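Local coordinates for protein DNA polymerase III subunit beta (Deinococcus radiodurans, PDB 4TRT) that probably tethers DNA polymerases and other proteins to DNA and confers processivity, forming a ring-shaped head-to-tail homodimer around the duplex, at residues A256-K270 and L287-L300. Numbering follows the deposited sequence.
Sequences ALKEAVNRVAVLADK and LAAEGDYGRAQDTL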
ATOM      1  N   ALA A 256      -5.753  -4.289 -24.524  1.00 35.88           N
ATOM      2  CA  ALA A 256      -5.351  -3.101 -25.291  1.00 36.85           C
ATOM      3  C   ALA A 256      -6.350  -1.963 -25.088  1.00 37.15           C
ATOM      4  O   ALA A 256      -5.952  -0.805 -24.874  1.00 36.36           O
ATOM      5  CB  ALA A 256      -5.149  -3.427 -26.766  1.00 36.00           C
ATOM      6  N   LEU A 257      -7.649  -2.278 -25.103  1.00 34.94           N
ATOM      7  CA  LEU A 257      -8.671  -1.245 -24.919  1.00 32.74           C
ATOM      8  C   LEU A 257      -8.616  -0.634 -23.522  1.00 33.39           C
ATOM      9  O   LEU A 257      -8.718   0.593 -23.374  1.00 31.96           O
ATOM     10  CB  LEU A 257     -10.077  -1.788 -25.221  1.00 32.78           C
ATOM     11  CG  LEU A 257     -11.241  -0.837 -24.979  1.00 34.29           C
ATOM     12  CD1 LEU A 257     -11.181   0.393 -25.900  1.00 31.52           C
ATOM     13  CD2 LEU A 257     -12.556  -1.605 -25.136  1.00 34.26           C
ATOM     14  N   LYS A 258      -8.452  -1.469 -22.502  1.00 31.75           N
ATOM     15  CA  LYS A 258      -8.379  -0.975 -21.123  1.00 33.53           C
ATOM     16  C   LYS A 258      -7.186  -0.065 -20.936  1.00 33.49           C
ATOM     17  O   LYS A 258      -7.311   0.993 -20.345  1.00 32.49           O
ATOM     18  CB  LYS A 258      -8.265  -2.115 -20.126  1.00 34.35           C
ATOM     19  CG  LYS A 258      -9.522  -2.968 -20.034  1.00 37.11           C
ATOM     20  CD  LYS A 258      -9.287  -4.138 -19.081  1.00 38.19           C
ATOM     21  CE  LYS A 258     -10.392  -5.145 -19.218  1.00 38.95           C
ATOM     22  NZ  LYS A 258     -10.280  -6.223 -18.189  1.00 38.05           N
ATOM     23  N   GLU A 259      -6.038  -0.482 -21.462  1.00 33.21           N
ATOM     24  CA  GLU A 259      -4.824   0.283 -21.320  1.00 34.53           C
ATOM     25  C   GLU A 259      -4.907   1.606 -22.110  1.00 34.74           C
ATOM     26  O   GLU A 259      -4.382   2.624 -21.660  1.00 37.58           O
ATOM     27  CB  GLU A 259      -3.609  -0.571 -21.712  1.00 35.93           C
ATOM     28  CG  GLU A 259      -3.365  -1.699 -20.704  1.00 39.39           C
ATOM     29  CD  GLU A 259      -2.195  -2.618 -21.030  1.00 43.14           C
ATOM     30  OE1 GLU A 259      -1.645  -2.547 -22.137  1.00 45.64           O
ATOM     31  OE2 GLU A 259      -1.829  -3.430 -20.155  1.00 48.75           O
ATOM     32  N   ALA A 260      -5.587   1.597 -23.250  1.00 32.68           N
ATOM     33  CA  ALA A 260      -5.761   2.793 -24.047  1.00 31.54           C
ATOM     34  C   ALA A 260      -6.701   3.795 -23.376  1.00 33.18           C
ATOM     35  O   ALA A 260      -6.412   4.987 -23.373  1.00 34.65           O
ATOM     36  CB  ALA A 260      -6.245   2.445 -25.448  1.00 30.34           C
ATOM     37  N   VAL A 261      -7.814   3.316 -22.790  1.00 33.59           N
ATOM     38  CA  VAL A 261      -8.764   4.200 -22.108  1.00 31.99           C
ATOM     39  C   VAL A 261      -8.075   4.805 -20.905  1.00 34.91           C
ATOM     40  O   VAL A 261      -8.121   6.029 -20.679  1.00 37.11           O
ATOM     41  CB  VAL A 261     -10.055   3.463 -21.718  1.00 34.17           C
ATOM     42  CG1 VAL A 261     -10.903   4.279 -20.754  1.00 33.86           C
ATOM     43  CG2 VAL A 261     -10.869   3.121 -22.976  1.00 33.55           C
ATOM     44  N   ASN A 262      -7.384   3.961 -20.151  1.00 34.35           N
ATOM     45  CA  ASN A 262      -6.637   4.419 -18.991  1.00 35.14           C
ATOM     46  C   ASN A 262      -5.659   5.542 -19.323  1.00 35.57           C
ATOM     47  O   ASN A 262      -5.662   6.588 -18.666  1.00 38.01           O
ATOM     48  CB  ASN A 262      -5.879   3.272 -18.329  1.00 35.02           C
ATOM     49  CG  ASN A 262      -5.159   3.722 -17.074  1.00 38.48           C
ATOM     50  OD1 ASN A 262      -5.798   4.059 -16.086  1.00 41.07           O
ATOM     51  ND2 ASN A 262      -3.836   3.785 -17.125  1.00 37.58           N
ATOM     52  N   ARG A 263      -4.808   5.338 -20.319  1.00 35.01           N
ATOM     53  CA  ARG A 263      -3.762   6.320 -20.597  1.00 36.12           C
ATOM     54  C   ARG A 263      -4.324   7.645 -21.137  1.00 36.50           C
ATOM     55  O   ARG A 263      -3.868   8.720 -20.726  1.00 38.71           O
ATOM     56  CB  ARG A 263      -2.667   5.754 -21.502  1.00 37.24           C
ATOM     57  CG  ARG A 263      -3.047   5.492 -22.952  1.00 37.53           C
ATOM     58  CD  ARG A 263      -1.806   5.135 -23.769  1.00 39.28           C
ATOM     59  NE  ARG A 263      -1.184   3.903 -23.292  1.00 38.93           N
ATOM     60  CZ  ARG A 263      -1.464   2.673 -23.743  1.00 39.41           C
ATOM     61  NH1 ARG A 263      -2.347   2.459 -24.716  1.00 37.38           N
ATOM     62  NH2 ARG A 263      -0.835   1.644 -23.216  1.00 40.38           N
ATOM     63  N   VAL A 264      -5.327   7.571 -22.008  1.00 35.67           N
ATOM     64  CA  VAL A 264      -5.934   8.772 -22.589  1.00 38.13           C
ATOM     65  C   VAL A 264      -6.710   9.586 -21.549  1.00 38.54           C
ATOM     66  O   VAL A 264      -6.693  10.807 -21.576  1.00 39.81           O
ATOM     67  CB  VAL A 264      -6.819   8.398 -23.801  1.00 38.65           C
ATOM     68  CG1 VAL A 264      -7.663   9.581 -24.253  1.00 41.73           C
ATOM     69  CG2 VAL A 264      -5.930   7.925 -24.938  1.00 37.56           C
ATOM     70  N   ALA A 265      -7.353   8.897 -20.608  1.00 39.29           N
ATOM     71  CA  ALA A 265      -8.198   9.543 -19.598  1.00 40.65           C
ATOM     72  C   ALA A 265      -7.407  10.498 -18.693  1.00 42.92           C
ATOM     73  O   ALA A 265      -7.991  11.393 -18.065  1.00 44.53           O
ATOM     74  CB  ALA A 265      -8.918   8.483 -18.761  1.00 40.15           C
ATOM     75  N   VAL A 266      -6.086  10.321 -18.628  1.00 42.22           N
ATOM     76  CA  VAL A 266      -5.283  11.175 -17.774  1.00 44.86           C
ATOM     77  C   VAL A 266      -5.406  12.641 -18.198  1.00 44.28           C
ATOM     78  O   VAL A 266      -5.300  13.503 -17.360  1.00 42.57           O
ATOM     79  CB  VAL A 266      -3.792  10.752 -17.678  1.00 47.06           C
ATOM     80  CG1 VAL A 266      -3.663   9.255 -17.425  1.00 45.52           C
ATOM     81  CG2 VAL A 266      -3.012  11.176 -18.912  1.00 50.37           C
ATOM     82  N   LEU A 267      -5.658  12.912 -19.480  1.00 43.19           N
ATOM     83  CA  LEU A 267      -5.788  14.302 -19.967  1.00 45.89           C
ATOM     84  C   LEU A 267      -7.233  14.843 -20.061  1.00 47.27           C
ATOM     85  O   LEU A 267      -7.431  15.992 -20.456  1.00 49.52           O
ATOM     86  CB  LEU A 267      -5.054  14.490 -21.300  1.00 44.29           C
ATOM     87  CG  LEU A 267      -3.523  14.510 -21.156  1.00 45.48           C
ATOM     88  CD1 LEU A 267      -2.867  14.747 -22.502  1.00 46.70           C
ATOM     89  CD2 LEU A 267      -3.020  15.554 -20.146  1.00 47.15           C
ATOM     90  N   ALA A 268      -8.222  14.046 -19.649  1.00 47.42           N
ATOM     91  CA  ALA A 268      -9.611  14.519 -19.529  1.00 50.84           C
ATOM     92  C   ALA A 268      -9.705  15.512 -18.363  1.00 57.76           C
ATOM     93  O   ALA A 268      -8.925  15.426 -17.406  1.00 59.21           O
ATOM     94  CB  ALA A 268     -10.563  13.337 -19.335  1.00 48.58           C
ATOM     95  N   ASP A 269     -10.606  16.495 -18.453  1.00 64.05           N
ATOM     96  CA  ASP A 269     -10.673  17.529 -17.415  1.00 69.70           C
ATOM     97  C   ASP A 269     -11.097  16.929 -16.082  1.00 71.64           C
ATOM     98  O   ASP A 269     -11.962  16.051 -16.038  1.00 62.50           O
ATOM     99  CB  ASP A 269     -11.591  18.709 -17.810  1.00 72.65           C
ATOM    100  CG  ASP A 269     -10.811  19.924 -18.303  1.00 74.78           C
ATOM    101  OD1 ASP A 269      -9.634  20.097 -17.910  1.00 74.55           O
ATOM    102  OD2 ASP A 269     -11.377  20.720 -19.080  1.00 76.75           O
ATOM    103  N   LYS A 270     -10.485  17.438 -15.009  1.00 79.69           N
ATOM    104  CA  LYS A 270     -10.668  16.923 -13.646  1.00 86.48           C
ATOM    105  C   LYS A 270     -12.139  16.660 -13.315  1.00 88.07           C
ATOM    106  O   LYS A 270     -12.458  15.716 -12.583  1.00 89.57           O
ATOM    107  CB  LYS A 270     -10.055  17.884 -12.604  1.00 92.35           C
ATOM    108  CG  LYS A 270      -8.537  18.088 -12.665  1.00 95.45           C
ATOM    109  CD  LYS A 270      -7.716  16.889 -13.141  1.00 94.19           C
ATOM    110  CE  LYS A 270      -6.234  17.244 -13.163  1.00 96.28           C
ATOM    111  NZ  LYS A 270      -5.359  16.045 -13.231  1.00 94.99           N
ATOM    112  N   LEU A 287      -9.385   6.784 -29.450  1.00 38.57           N
ATOM    113  CA  LEU A 287      -9.819   7.358 -28.185  1.00 38.51           C
ATOM    114  C   LEU A 287      -9.181   8.724 -28.056  1.00 40.70           C
ATOM    115  O   LEU A 287      -7.992   8.868 -28.359  1.00 39.24           O
ATOM    116  CB  LEU A 287      -9.363   6.469 -27.037  1.00 40.91           C
ATOM    117  CG  LEU A 287      -9.879   5.039 -27.180  1.00 41.20           C
ATOM    118  CD1 LEU A 287      -9.290   4.221 -26.052  1.00 42.60           C
ATOM    119  CD2 LEU A 287     -11.400   5.023 -27.123  1.00 39.10           C
ATOM    120  N   ALA A 288      -9.956   9.721 -27.625  1.00 40.01           N
ATOM    121  CA  ALA A 288      -9.455  11.098 -27.481  1.00 40.46           C
ATOM    122  C   ALA A 288      -9.980  11.730 -26.208  1.00 41.86           C
ATOM    123  O   ALA A 288     -11.129  11.502 -25.805  1.00 40.77           O
ATOM    124  CB  ALA A 288      -9.841  11.956 -28.679  1.00 41.35           C
ATOM    125  N   ALA A 289      -9.127  12.519 -25.567  1.00 41.98           N
ATOM    126  CA  ALA A 289      -9.531  13.340 -24.447  1.00 44.12           C
ATOM    127  C   ALA A 289      -8.705  14.606 -24.460  1.00 45.37           C
ATOM    128  O   ALA A 289      -7.605  14.652 -25.034  1.00 46.61           O
ATOM    129  CB  ALA A 289      -9.366  12.588 -23.127  1.00 42.87           C
ATOM    130  N   GLU A 290      -9.242  15.636 -23.830  1.00 46.68           N
ATOM    131  CA  GLU A 290      -8.627  16.948 -23.866  1.00 51.34           C
ATOM    132  C   GLU A 290      -9.043  17.721 -22.637  1.00 51.56           C
ATOM    133  O   GLU A 290     -10.165  17.580 -22.165  1.00 50.35           O
ATOM    134  CB  GLU A 290      -9.061  17.690 -25.127  1.00 54.98           C
ATOM    135  CG  GLU A 290      -8.400  19.037 -25.306  1.00 61.19           C
ATOM    136  CD  GLU A 290      -8.628  19.627 -26.689  1.00 65.75           C
ATOM    137  OE1 GLU A 290      -9.302  18.977 -27.518  1.00 66.63           O
ATOM    138  OE2 GLU A 290      -8.135  20.750 -26.942  1.00 71.97           O
ATOM    139  N   GLY A 291      -8.116  18.517 -22.120  1.00 53.58           N
ATOM    140  CA  GLY A 291      -8.347  19.316 -20.926  1.00 56.16           C
ATOM    141  C   GLY A 291      -7.379  20.470 -20.851  1.00 58.49           C
ATOM    142  O   GLY A 291      -6.756  20.835 -21.848  1.00 59.36           O
ATOM    143  N   ASP A 292      -7.244  21.036 -19.654  1.00 62.32           N
ATOM    144  CA  ASP A 292      -6.421  22.219 -19.450  1.00 66.15           C
ATOM    145  C   ASP A 292      -4.927  21.982 -19.663  1.00 65.03           C
ATOM    146  O   ASP A 292      -4.201  22.921 -19.992  1.00 64.33           O
ATOM    147  CB  ASP A 292      -6.641  22.779 -18.041  1.00 71.13           C
ATOM    148  CG  ASP A 292      -8.031  23.370 -17.853  1.00 73.96           C
ATOM    149  OD1 ASP A 292      -8.563  23.983 -18.804  1.00 75.58           O
ATOM    150  OD2 ASP A 292      -8.585  23.232 -16.743  1.00 76.13           O
ATOM    151  N   TYR A 293      -4.471  20.742 -19.486  1.00 61.61           N
ATOM    152  CA  TYR A 293      -3.032  20.425 -19.559  1.00 63.19           C
ATOM    153  C   TYR A 293      -2.566  20.016 -20.950  1.00 59.46           C
ATOM    154  O   TYR A 293      -1.379  20.112 -21.271  1.00 58.95           O
ATOM    155  CB  TYR A 293      -2.680  19.325 -18.566  1.00 64.33           C
ATOM    156  CG  TYR A 293      -2.884  19.749 -17.135  1.00 69.03           C
ATOM    157  CD1 TYR A 293      -1.916  20.498 -16.470  1.00 73.68           C
ATOM    158  CD2 TYR A 293      -4.051  19.421 -16.453  1.00 70.46           C
ATOM    159  CE1 TYR A 293      -2.099  20.899 -15.157  1.00 76.93           C
ATOM    160  CE2 TYR A 293      -4.242  19.819 -15.139  1.00 74.92           C
ATOM    161  CZ  TYR A 293      -3.266  20.556 -14.498  1.00 76.96           C
ATOM    162  OH  TYR A 293      -3.451  20.953 -13.196  1.00 83.57           O
ATOM    163  N   GLY A 294      -3.504  19.563 -21.767  1.00 55.91           N
ATOM    164  CA  GLY A 294      -3.200  19.136 -23.117  1.00 54.10           C
ATOM    165  C   GLY A 294      -4.281  18.212 -23.636  1.00 50.31           C
ATOM    166  O   GLY A 294      -5.425  18.266 -23.178  1.00 47.69           O
ATOM    167  N   ARG A 295      -3.905  17.355 -24.581  1.00 49.72           N
ATOM    168  CA  ARG A 295      -4.848  16.471 -25.279  1.00 48.05           C
ATOM    169  C   ARG A 295      -4.149  15.170 -25.642  1.00 45.99           C
ATOM    170  O   ARG A 295      -2.927  15.164 -25.855  1.00 44.63           O
ATOM    171  CB  ARG A 295      -5.408  17.185 -26.519  1.00 53.32           C
ATOM    172  CG  ARG A 295      -4.516  17.137 -27.750  1.00 58.94           C
ATOM    173  CD  ARG A 295      -4.625  18.370 -28.651  1.00 66.96           C
ATOM    174  NE  ARG A 295      -4.127  18.084 -30.009  1.00 70.96           N
ATOM    175  CZ  ARG A 295      -3.492  18.960 -30.792  1.00 75.10           C
ATOM    176  NH1 ARG A 295      -3.225  20.200 -30.378  1.00 78.35           N
ATOM    177  NH2 ARG A 295      -3.093  18.581 -32.006  1.00 76.04           N
ATOM    178  N   ALA A 296      -4.912  14.076 -25.679  1.00 41.06           N
ATOM    179  CA  ALA A 296      -4.373  12.740 -25.917  1.00 41.89           C
ATOM    180  C   ALA A 296      -5.220  12.038 -26.939  1.00 40.66           C
ATOM    181  O   ALA A 296      -6.443  12.145 -26.878  1.00 39.06           O
ATOM    182  CB  ALA A 296      -4.400  11.916 -24.634  1.00 39.63           C
ATOM    183  N   GLN A 297      -4.575  11.270 -27.815  1.00 41.73           N
ATOM    184  CA  GLN A 297      -5.265  10.337 -28.699  1.00 43.39           C
ATOM    185  C   GLN A 297      -4.513   9.014 -28.748  1.00 43.04           C
ATOM    186  O   GLN A 297      -3.277   9.004 -28.791  1.00 44.14           O
ATOM    187  CB  GLN A 297      -5.325  10.880 -30.122  1.00 47.17           C
ATOM    188  CG  GLN A 297      -6.209  12.109 -30.284  1.00 50.94           C
ATOM    189  CD  GLN A 297      -6.260  12.633 -31.709  1.00 55.75           C
ATOM    190  OE1 GLN A 297      -5.425  12.282 -32.542  1.00 56.73           O
ATOM    191  NE2 GLN A 297      -7.240  13.494 -31.989  1.00 58.24           N
ATOM    192  N   ASP A 298      -5.262   7.917 -28.745  1.00 40.02           N
ATOM    193  CA  ASP A 298      -4.701   6.581 -28.970  1.00 42.03           C
ATOM    194  C   ASP A 298      -5.546   5.856 -30.005  1.00 39.85           C
ATOM    195  O   ASP A 298      -6.781   5.955 -29.981  1.00 40.76           O
ATOM    196  CB  ASP A 298      -4.660   5.796 -27.665  1.00 41.75           C
ATOM    197  CG  ASP A 298      -3.555   4.757 -27.636  1.00 46.86           C
ATOM    198  OD1 ASP A 298      -2.869   4.531 -28.664  1.00 50.97           O
ATOM    199  OD2 ASP A 298      -3.370   4.143 -26.568  1.00 50.42           O
ATOM    200  N   THR A 299      -4.897   5.147 -30.926  1.00 39.65           N
ATOM    201  CA  THR A 299      -5.621   4.480 -32.026  1.00 39.77           C
ATOM    202  C   THR A 299      -5.365   2.980 -31.993  1.00 39.90           C
ATOM    203  O   THR A 299      -4.206   2.551 -31.917  1.00 41.25           O
ATOM    204  CB  THR A 299      -5.219   5.065 -33.402  1.00 41.75           C
ATOM    205  OG1 THR A 299      -5.447   6.482 -33.414  1.00 42.21           O
ATOM    206  CG2 THR A 299      -6.018   4.428 -34.554  1.00 41.00           C
ATOM    207  N   LEU A 300      -6.450   2.198 -32.031  1.00 37.31           N
ATOM    208  CA  LEU A 300      -6.400   0.738 -31.990  1.00 40.19           C
ATOM    209  C   LEU A 300      -7.021   0.138 -33.245  1.00 38.57           C
ATOM    210  O   LEU A 300      -8.050   0.620 -33.710  1.00 36.46           O
ATOM    211  CB  LEU A 300      -7.174   0.199 -30.774  1.00 40.53           C
ATOM    212  CG  LEU A 300      -6.711   0.581 -29.375  1.00 44.20           C
ATOM    213  CD1 LEU A 300      -7.731   0.130 -28.330  1.00 42.59           C
ATOM    214  CD2 LEU A 300      -5.345  -0.010 -29.085  1.00 43.40           C
TER
HETATM  215  O   HOH W   1      -5.581  18.014 -19.518  1.00 48.60           O
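Arg263 NH1 meets Asp298 OD2 at 2.7 Å in a salt bridge that ties helix 254-265 to strand 294-301, the second strand of the antiparallel hairpin 284-301, in the C-terminal domain of this ring-forming beta subunit. OD2 approaches the guanidinium edge-on, only slightly off its plane, whereas the carboxylate is turned 70° against it. The arginine chain, bent at its third torsion, folds back until Glu259 O sits over one guanidinium face. Its NE donates to Asn81 O of the second subunit, and a strand of that subunit pairs with residues 295-298, carrying the sheet across the dimer interface. A methionine in place of Arg263 would probably leave the buried Asp298 carboxylate without its countercharge and Asn81 O without this donor.

Along the hairpin, apolar side chains pack against the helix. Leu287 CD1 touches both Ala260 CB and Val261 CG2, each 3.6 Å away. Val264, with CG1 anti to its backbone N (chi1 169°), lays that methyl 3.6 Å from Ala289 CB and turns CG2 to Asp298 CB. Leu267 pushes CD1 to 3.4 Å from Arg295 O. Beyond the helix, Asp292 N donates to Asp269 OD1 at 3.1 Å, from the syn side but 33° out of the carboxylate plane. One water joins the two segments there, donating to Leu267 O and accepting from Tyr293 N, 2.9 Å from each.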